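Local coordinates for alpha-galactosidase (Thermus thermophilus, PDB 6LCJ), which probably hydrolyses terminal alpha-galactosyl residues from galacto-oligosaccharides, as a thermostable hexameric glycosidase of family GH36, at residues A108-A113 with G130-L135; N382-T387 with R419-L424; A425-F430 with V456-L461. One frame throughout, in Å; residues are numbered along the deposited sequence.

Interaction 1: A108-A113 with G130-L135; sequences ALDLGA and GGAWFL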
# COMPACT_ATOMS: atom_id res chain seq x y z
N ALA E 108 -33.86 -11.53 -20.99
CA ALA E 108 -34.64 -10.30 -21.06
C ALA E 108 -35.42 -10.19 -22.36
O ALA E 108 -34.93 -10.54 -23.44
CB ALA E 108 -33.72 -9.09 -20.91
N LEU E 109 -36.64 -9.69 -22.26
CA LEU E 109 -37.46 -9.39 -23.42
C LEU E 109 -37.47 -7.90 -23.77
O LEU E 109 -38.08 -7.52 -24.77
CB LEU E 109 -38.90 -9.88 -23.20
CG LEU E 109 -38.99 -11.40 -23.08
CD1 LEU E 109 -40.43 -11.86 -22.92
CD2 LEU E 109 -38.35 -12.07 -24.29
N ASP E 110 -36.80 -7.06 -22.97
CA ASP E 110 -36.64 -5.63 -23.20
C ASP E 110 -35.16 -5.25 -23.14
O ASP E 110 -34.29 -6.07 -22.83
CB ASP E 110 -37.43 -4.80 -22.17
CG ASP E 110 -38.92 -5.05 -22.23
OD1 ASP E 110 -39.55 -4.77 -23.28
OD2 ASP E 110 -39.49 -5.51 -21.21
N LEU E 111 -34.90 -3.97 -23.39
CA LEU E 111 -33.55 -3.41 -23.43
C LEU E 111 -32.95 -3.23 -22.04
O LEU E 111 -33.64 -2.98 -21.06
CB LEU E 111 -33.58 -2.03 -24.09
CG LEU E 111 -34.03 -1.90 -25.53
CD1 LEU E 111 -34.49 -0.47 -25.81
CD2 LEU E 111 -32.89 -2.30 -26.46
N GLY E 112 -31.62 -3.30 -21.99
CA GLY E 112 -30.89 -2.79 -20.85
C GLY E 112 -30.74 -3.72 -19.67
O GLY E 112 -30.60 -3.25 -18.54
N ALA E 113 -30.77 -5.03 -19.90
CA ALA E 113 -30.70 -6.01 -18.83
C ALA E 113 -29.35 -6.73 -18.79
O ALA E 113 -28.67 -6.88 -19.81
CB ALA E 113 -31.82 -7.04 -18.98
N GLY E 130 -37.70 -1.25 -15.54
CA GLY E 130 -37.96 -2.68 -15.48
C GLY E 130 -38.36 -3.32 -16.79
O GLY E 130 -38.25 -2.71 -17.86
N GLY E 131 -38.83 -4.56 -16.74
CA GLY E 131 -39.23 -5.21 -17.97
C GLY E 131 -39.57 -6.66 -17.73
O GLY E 131 -39.62 -7.14 -16.60
N ALA E 132 -39.80 -7.35 -18.85
CA ALA E 132 -40.22 -8.74 -18.85
C ALA E 132 -39.03 -9.66 -19.06
O ALA E 132 -37.93 -9.23 -19.44
CB ALA E 132 -41.28 -8.98 -19.93
N TRP E 133 -39.28 -10.96 -18.86
CA TRP E 133 -38.25 -11.98 -18.90
C TRP E 133 -38.86 -13.25 -19.45
O TRP E 133 -40.03 -13.55 -19.20
CB TRP E 133 -37.67 -12.30 -17.52
CG TRP E 133 -37.05 -11.15 -16.83
CD1 TRP E 133 -37.67 -10.25 -16.02
CD2 TRP E 133 -35.66 -10.78 -16.87
NE1 TRP E 133 -36.75 -9.34 -15.55
CE2 TRP E 133 -35.51 -9.65 -16.06
CE3 TRP E 133 -34.54 -11.30 -17.51
CZ2 TRP E 133 -34.28 -9.02 -15.87
CZ3 TRP E 133 -33.31 -10.67 -17.33
CH2 TRP E 133 -33.20 -9.54 -16.52
N PHE E 134 -38.06 -14.01 -20.17
CA PHE E 134 -38.41 -15.36 -20.56
C PHE E 134 -37.64 -16.30 -19.65
O PHE E 134 -36.44 -16.11 -19.44
CB PHE E 134 -38.07 -15.64 -22.03
CG PHE E 134 -38.45 -17.01 -22.47
CD1 PHE E 134 -39.77 -17.43 -22.39
CD2 PHE E 134 -37.50 -17.89 -22.95
CE1 PHE E 134 -40.14 -18.70 -22.78
CE2 PHE E 134 -37.86 -19.17 -23.34
CZ PHE E 134 -39.20 -19.57 -23.26
N LEU E 135 -38.34 -17.28 -19.08
CA LEU E 135 -37.70 -18.28 -18.24
C LEU E 135 -38.13 -19.65 -18.71
O LEU E 135 -39.32 -19.90 -18.92
CB LEU E 135 -38.05 -18.09 -16.76
CG LEU E 135 -37.76 -19.27 -15.84
CD1 LEU E 135 -36.28 -19.37 -15.56
CD2 LEU E 135 -38.56 -19.18 -14.55

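Interaction 2: N382-T387 with R419-L424; sequences NALRST and RLQEAL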
# COMPACT_ATOMS: atom_id res chain seq x y z
N ASN E 382 -11.17 -17.41 -31.74
CA ASN E 382 -12.03 -16.47 -31.03
C ASN E 382 -13.31 -16.24 -31.80
O ASN E 382 -14.40 -16.24 -31.22
CB ASN E 382 -11.32 -15.14 -30.81
CG ASN E 382 -10.20 -15.22 -29.77
OD1 ASN E 382 -10.07 -16.18 -29.02
ND2 ASN E 382 -9.40 -14.19 -29.74
N ALA E 383 -13.20 -16.05 -33.12
CA ALA E 383 -14.38 -15.91 -33.97
C ALA E 383 -15.32 -17.09 -33.79
O ALA E 383 -16.50 -16.93 -33.47
CB ALA E 383 -13.96 -15.77 -35.43
N LEU E 384 -14.78 -18.30 -33.97
CA LEU E 384 -15.61 -19.50 -33.92
C LEU E 384 -16.28 -19.65 -32.55
O LEU E 384 -17.46 -19.99 -32.47
CB LEU E 384 -14.78 -20.73 -34.26
CG LEU E 384 -14.34 -20.91 -35.72
CD1 LEU E 384 -13.30 -22.01 -35.78
CD2 LEU E 384 -15.50 -21.22 -36.67
N ARG E 385 -15.55 -19.35 -31.47
CA ARG E 385 -16.07 -19.64 -30.13
C ARG E 385 -17.34 -18.85 -29.83
O ARG E 385 -18.30 -19.40 -29.29
CB ARG E 385 -15.02 -19.37 -29.06
CG ARG E 385 -15.56 -19.63 -27.64
CD ARG E 385 -14.44 -19.81 -26.61
NE ARG E 385 -13.68 -18.58 -26.56
CZ ARG E 385 -12.43 -18.45 -26.99
NH1 ARG E 385 -11.76 -19.50 -27.48
NH2 ARG E 385 -11.85 -17.25 -26.95
N SER E 386 -17.36 -17.56 -30.17
CA SER E 386 -18.53 -16.74 -29.85
C SER E 386 -19.67 -16.97 -30.82
O SER E 386 -20.84 -17.01 -30.41
CB SER E 386 -18.14 -15.26 -29.82
OG SER E 386 -17.41 -14.96 -28.63
N THR E 387 -19.35 -17.11 -32.11
CA THR E 387 -20.37 -17.40 -33.12
C THR E 387 -21.12 -18.68 -32.80
O THR E 387 -22.36 -18.72 -32.84
CB THR E 387 -19.70 -17.51 -34.49
OG1 THR E 387 -19.14 -16.24 -34.84
CG2 THR E 387 -20.71 -17.96 -35.55
N ARG E 419 -11.81 -25.06 -42.86
CA ARG E 419 -13.06 -25.78 -43.09
C ARG E 419 -14.07 -25.56 -41.97
O ARG E 419 -15.28 -25.57 -42.22
CB ARG E 419 -12.74 -27.27 -43.26
CG ARG E 419 -13.95 -28.17 -43.41
CD ARG E 419 -13.57 -29.49 -44.11
NE ARG E 419 -13.38 -29.34 -45.56
CZ ARG E 419 -12.20 -29.31 -46.17
NH1 ARG E 419 -11.07 -29.39 -45.46
NH2 ARG E 419 -12.13 -29.19 -47.50
N LEU E 420 -13.59 -25.36 -40.74
CA LEU E 420 -14.51 -25.04 -39.64
C LEU E 420 -15.26 -23.74 -39.91
O LEU E 420 -16.48 -23.65 -39.67
CB LEU E 420 -13.74 -24.93 -38.33
CG LEU E 420 -12.91 -26.13 -37.88
CD1 LEU E 420 -12.19 -25.78 -36.59
CD2 LEU E 420 -13.78 -27.34 -37.70
N GLN E 421 -14.55 -22.72 -40.39
CA GLN E 421 -15.19 -21.46 -40.74
C GLN E 421 -16.13 -21.63 -41.92
O GLN E 421 -17.26 -21.13 -41.90
CB GLN E 421 -14.10 -20.41 -41.02
CG GLN E 421 -14.57 -18.98 -41.35
CD GLN E 421 -15.37 -18.33 -40.23
OE1 GLN E 421 -15.52 -18.90 -39.15
NE2 GLN E 421 -15.88 -17.12 -40.50
N GLU E 422 -15.71 -22.34 -42.96
CA GLU E 422 -16.57 -22.54 -44.11
C GLU E 422 -17.89 -23.21 -43.72
O GLU E 422 -18.95 -22.85 -44.24
CB GLU E 422 -15.84 -23.37 -45.16
CG GLU E 422 -16.52 -23.37 -46.51
CD GLU E 422 -16.04 -24.50 -47.37
OE1 GLU E 422 -14.99 -24.32 -48.03
OE2 GLU E 422 -16.70 -25.56 -47.40
N ALA E 423 -17.84 -24.18 -42.81
CA ALA E 423 -19.05 -24.90 -42.41
C ALA E 423 -20.05 -23.97 -41.73
O ALA E 423 -21.27 -24.11 -41.93
CB ALA E 423 -18.69 -26.06 -41.49
N LEU E 424 -19.57 -23.02 -40.91
CA LEU E 424 -20.49 -22.08 -40.27
C LEU E 424 -21.13 -21.12 -41.27
O LEU E 424 -22.27 -20.70 -41.06
CB LEU E 424 -19.77 -21.30 -39.17
CG LEU E 424 -19.48 -22.06 -37.87
CD1 LEU E 424 -19.21 -21.08 -36.76
CD2 LEU E 424 -20.62 -22.99 -37.50

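Interaction 3: A425-F430 with V456-L461; sequences AHFTGF and VPVRRL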
# COMPACT_ATOMS: atom_id res chain seq x y z
N ALA E 425 -20.43 -20.77 -42.35
CA ALA E 425 -21.07 -20.00 -43.42
C ALA E 425 -22.19 -20.81 -44.09
O ALA E 425 -23.26 -20.28 -44.37
CB ALA E 425 -20.04 -19.57 -44.47
N HIS E 426 -21.96 -22.10 -44.34
CA HIS E 426 -23.03 -22.93 -44.88
C HIS E 426 -24.21 -22.99 -43.92
O HIS E 426 -25.36 -22.85 -44.33
CB HIS E 426 -22.52 -24.33 -45.19
CG HIS E 426 -21.68 -24.42 -46.42
ND1 HIS E 426 -22.08 -23.92 -47.64
CD2 HIS E 426 -20.46 -24.99 -46.62
CE1 HIS E 426 -21.14 -24.16 -48.53
NE2 HIS E 426 -20.15 -24.81 -47.95
N PHE E 427 -23.95 -23.17 -42.63
CA PHE E 427 -25.04 -23.29 -41.67
C PHE E 427 -25.85 -22.00 -41.58
O PHE E 427 -27.09 -22.02 -41.59
CB PHE E 427 -24.49 -23.69 -40.31
CG PHE E 427 -25.56 -23.97 -39.29
CD1 PHE E 427 -26.23 -25.18 -39.29
CD2 PHE E 427 -25.89 -23.03 -38.32
CE1 PHE E 427 -27.21 -25.45 -38.34
CE2 PHE E 427 -26.86 -23.30 -37.38
CZ PHE E 427 -27.52 -24.51 -37.40
N THR E 428 -25.19 -20.86 -41.47
CA THR E 428 -25.91 -19.60 -41.39
C THR E 428 -26.44 -19.14 -42.74
O THR E 428 -27.38 -18.34 -42.78
CB THR E 428 -25.02 -18.48 -40.82
OG1 THR E 428 -23.89 -18.29 -41.67
CG2 THR E 428 -24.54 -18.80 -39.40
N GLY E 429 -25.84 -19.62 -43.84
CA GLY E 429 -26.13 -19.10 -45.15
C GLY E 429 -25.51 -17.75 -45.48
O GLY E 429 -25.80 -17.21 -46.55
N PHE E 430 -24.68 -17.19 -44.59
CA PHE E 430 -24.04 -15.89 -44.80
C PHE E 430 -22.65 -16.13 -45.38
O PHE E 430 -21.72 -16.50 -44.65
CB PHE E 430 -23.98 -15.10 -43.49
CG PHE E 430 -23.78 -13.62 -43.69
CD1 PHE E 430 -22.59 -13.12 -44.20
CD2 PHE E 430 -24.78 -12.71 -43.35
CE1 PHE E 430 -22.41 -11.74 -44.38
CE2 PHE E 430 -24.61 -11.34 -43.51
CZ PHE E 430 -23.42 -10.85 -44.03
N VAL E 456 -25.21 -26.25 -49.61
CA VAL E 456 -24.83 -27.52 -48.99
C VAL E 456 -25.65 -27.66 -47.72
O VAL E 456 -25.48 -26.86 -46.78
CB VAL E 456 -23.33 -27.57 -48.69
CG1 VAL E 456 -22.90 -29.00 -48.47
CG2 VAL E 456 -22.55 -26.98 -49.84
N PRO E 457 -26.56 -28.64 -47.63
CA PRO E 457 -27.38 -28.80 -46.42
C PRO E 457 -26.51 -29.06 -45.19
O PRO E 457 -25.63 -29.93 -45.20
CB PRO E 457 -28.27 -30.01 -46.74
CG PRO E 457 -27.69 -30.63 -47.99
CD PRO E 457 -27.01 -29.52 -48.73
N VAL E 458 -26.77 -28.29 -44.13
CA VAL E 458 -26.11 -28.46 -42.85
C VAL E 458 -27.17 -28.73 -41.80
O VAL E 458 -28.27 -28.16 -41.85
CB VAL E 458 -25.24 -27.24 -42.45
CG1 VAL E 458 -24.37 -27.57 -41.24
CG2 VAL E 458 -24.36 -26.83 -43.60
N ARG E 459 -26.85 -29.60 -40.86
CA ARG E 459 -27.76 -29.98 -39.79
C ARG E 459 -26.96 -29.99 -38.51
O ARG E 459 -25.79 -30.38 -38.51
CB ARG E 459 -28.40 -31.35 -40.07
CG ARG E 459 -28.94 -32.07 -38.85
CD ARG E 459 -30.09 -32.99 -39.23
NE ARG E 459 -29.79 -33.73 -40.46
CZ ARG E 459 -29.14 -34.89 -40.49
NH1 ARG E 459 -28.71 -35.45 -39.36
NH2 ARG E 459 -28.91 -35.50 -41.65
N ARG E 460 -27.57 -29.55 -37.41
CA ARG E 460 -26.90 -29.59 -36.12
C ARG E 460 -27.23 -30.89 -35.39
O ARG E 460 -28.40 -31.23 -35.20
CB ARG E 460 -27.29 -28.40 -35.24
CG ARG E 460 -26.11 -27.87 -34.42
CD ARG E 460 -26.51 -26.64 -33.60
NE ARG E 460 -25.39 -26.16 -32.81
CZ ARG E 460 -25.25 -24.89 -32.44
NH1 ARG E 460 -26.16 -23.99 -32.80
NH2 ARG E 460 -24.19 -24.51 -31.71
N LEU E 461 -26.19 -31.61 -34.99
CA LEU E 461 -26.35 -32.85 -34.25
C LEU E 461 -26.21 -32.66 -32.75
O LEU E 461 -26.75 -33.45 -31.98
CB LEU E 461 -25.33 -33.89 -34.73
CG LEU E 461 -25.30 -33.99 -36.25
CD1 LEU E 461 -24.12 -34.84 -36.72
CD2 LEU E 461 -26.62 -34.54 -36.78
O HOH W 1 -24.27 -23.51 -48.81

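Interaction 1: A108-A113 with G130-L135
Trp133 lies across from Ala108, an antiparallel non-hydrogen-bonded pair with both side chains on one face of the sheet. This is the tight part of the contact. The six-membered half of the indole does the touching. CZ3 meets Ala108 CB at 3.9 Å and CH2 meets Ala113 CB at 3.8 Å. Trp133 CG stands anti to its carbonyl carbon (chi1 -59°), and this turns the ring back beside its own backbone N. NE1 donates to Gly31 O. Strands 102-108 and 132-137 are neighbours in one antiparallel sheet, and 108-113 crosses to strand 113-117 of the other. The ring, which also meets Tyr126, therefore sits between the sheets of a beta-sandwich, as in the N-terminal domain of GH36 enzymes. Without the indole, as with an alanine here, a gap would probably open beside Ala108 and Ala113, and Gly31 O would lose its indole donor. Leu109 N gives Ala132 O a nearly straight bond of 3.1 Å (176°). The Leu109 side chain runs along the strand, with its CD2 4.2 Å from Phe134 CB. The looser, solvent side belongs to exposed Asp110. Its OD2 takes Ala132 N at 3.0 Å, nearly along the carboxylate C-O direction.

Interaction 2: N382-T387 with R419-L424
Thr387, whose methyl reaches the facing helix, also grips Ala383 O with two groups. Its OG1 donates to that oxygen at 3.1 Å and its backbone N at 3.2 Å. The hydroxyl comes from above the carbonyl plane, 42° out of it. With OG1 anti to the carbonyl carbon (chi1 -64°), the hydroxyl lies back along its own helix and CG2 faces across. CG2 meets Leu424 CD1 at 3.7 Å, with the two side chains alongside, pointing opposite ways.

Leu384 carries most of the contact. It forks over the facing helix. CD1 rests on Leu420 CB at 3.9 Å, with the two leucines at about a right angle. CD2 reaches Leu424 CD1 at 3.7 Å. The same methyl lies 3.4 Å from Gln421 OE1, a contact and not a hydrogen bond. The Gln421 chain is bent. Its amide nitrogen is taken up by the loop after strand 398-400, where NE2 donates to Val403 O and Pro401 O. These two bonds help to fix how the amide is turned.

Helices 380-388 and 415-428 are successive outer helices of the TIM barrel of this melibiase family. Strand 398-400 comes between them in the sequence. Locally their axes run in the same general direction, at 35° and 10.8 Å apart. Leu420 also touches Val473 of the C-terminal sheet, and Leu424 touches Leu388.

No hydrogen bond joins the two segments. The hydroxyl of Thr387 is satisfied within its own helix, and the amide nitrogen of Gln421 by loop carbonyls. The helices are thus held here by apolar packing, mostly of buried side chains.

Interaction 3: A425-F430 with V456-L461
His426 and Phe427 turn their rings to different parts of the facing segment. His426 CG is anti to its carbonyl carbon (chi1 -75°), and the imidazole is carried toward Val456. CG2 of Val456 sits over one ring face, 3.8 Å from the centroid, in a CH-pi contact displaced toward CE1. A water accepts from Val456 N at 3.0 Å and lies beside His426 ND1, but that second distance is doubtfully short.

Phe427 takes a different rotamer. Its CG is anti to the backbone N (chi1 -174°), which swings the ring along Val458 to Arg460. The two methyls of Val458 part between the neighbours. CG1 meets Phe427 CD1 at 3.6 Å, at the ring edge, and CG2 meets His426 CB at 3.5 Å. Phe427 CE1 reaches Arg460 CB at 4.3 Å. The Arg460 guanidinium goes on to the carbonyls of Leu388, Gly462 and Pro463. Phe466 adds an edge-to-face partner for Phe427.

Helix 415-428 ends here, with Gly429 at positive phi and an ST turn from Thr428 OG1 to Phe430 N. The arrangement joins an outer helix of the TIM barrel to the antiparallel C-terminal sheet, as in GH36 enzymes.

Overall arrangement
The three contacts follow one another in series along the chain. Interaction 1 lies in the N-terminal beta-sandwich, where 108-113 passes from one antiparallel sheet to the other. Its centre is 29 Å from that of interaction 2 and 30 Å from that of interaction 3, and the nearest atoms are about 16 Å apart. Interactions 2 and 3 are close, with centres 11 Å apart. They share helix 415-428: residues 419-424 pack on barrel helix 380-388, and 425-430 on strand 458-462 of the C-terminal sheet. One helix thus links the late part of the barrel to the C-terminal domain. Together the contacts sample all three domains of the subunit.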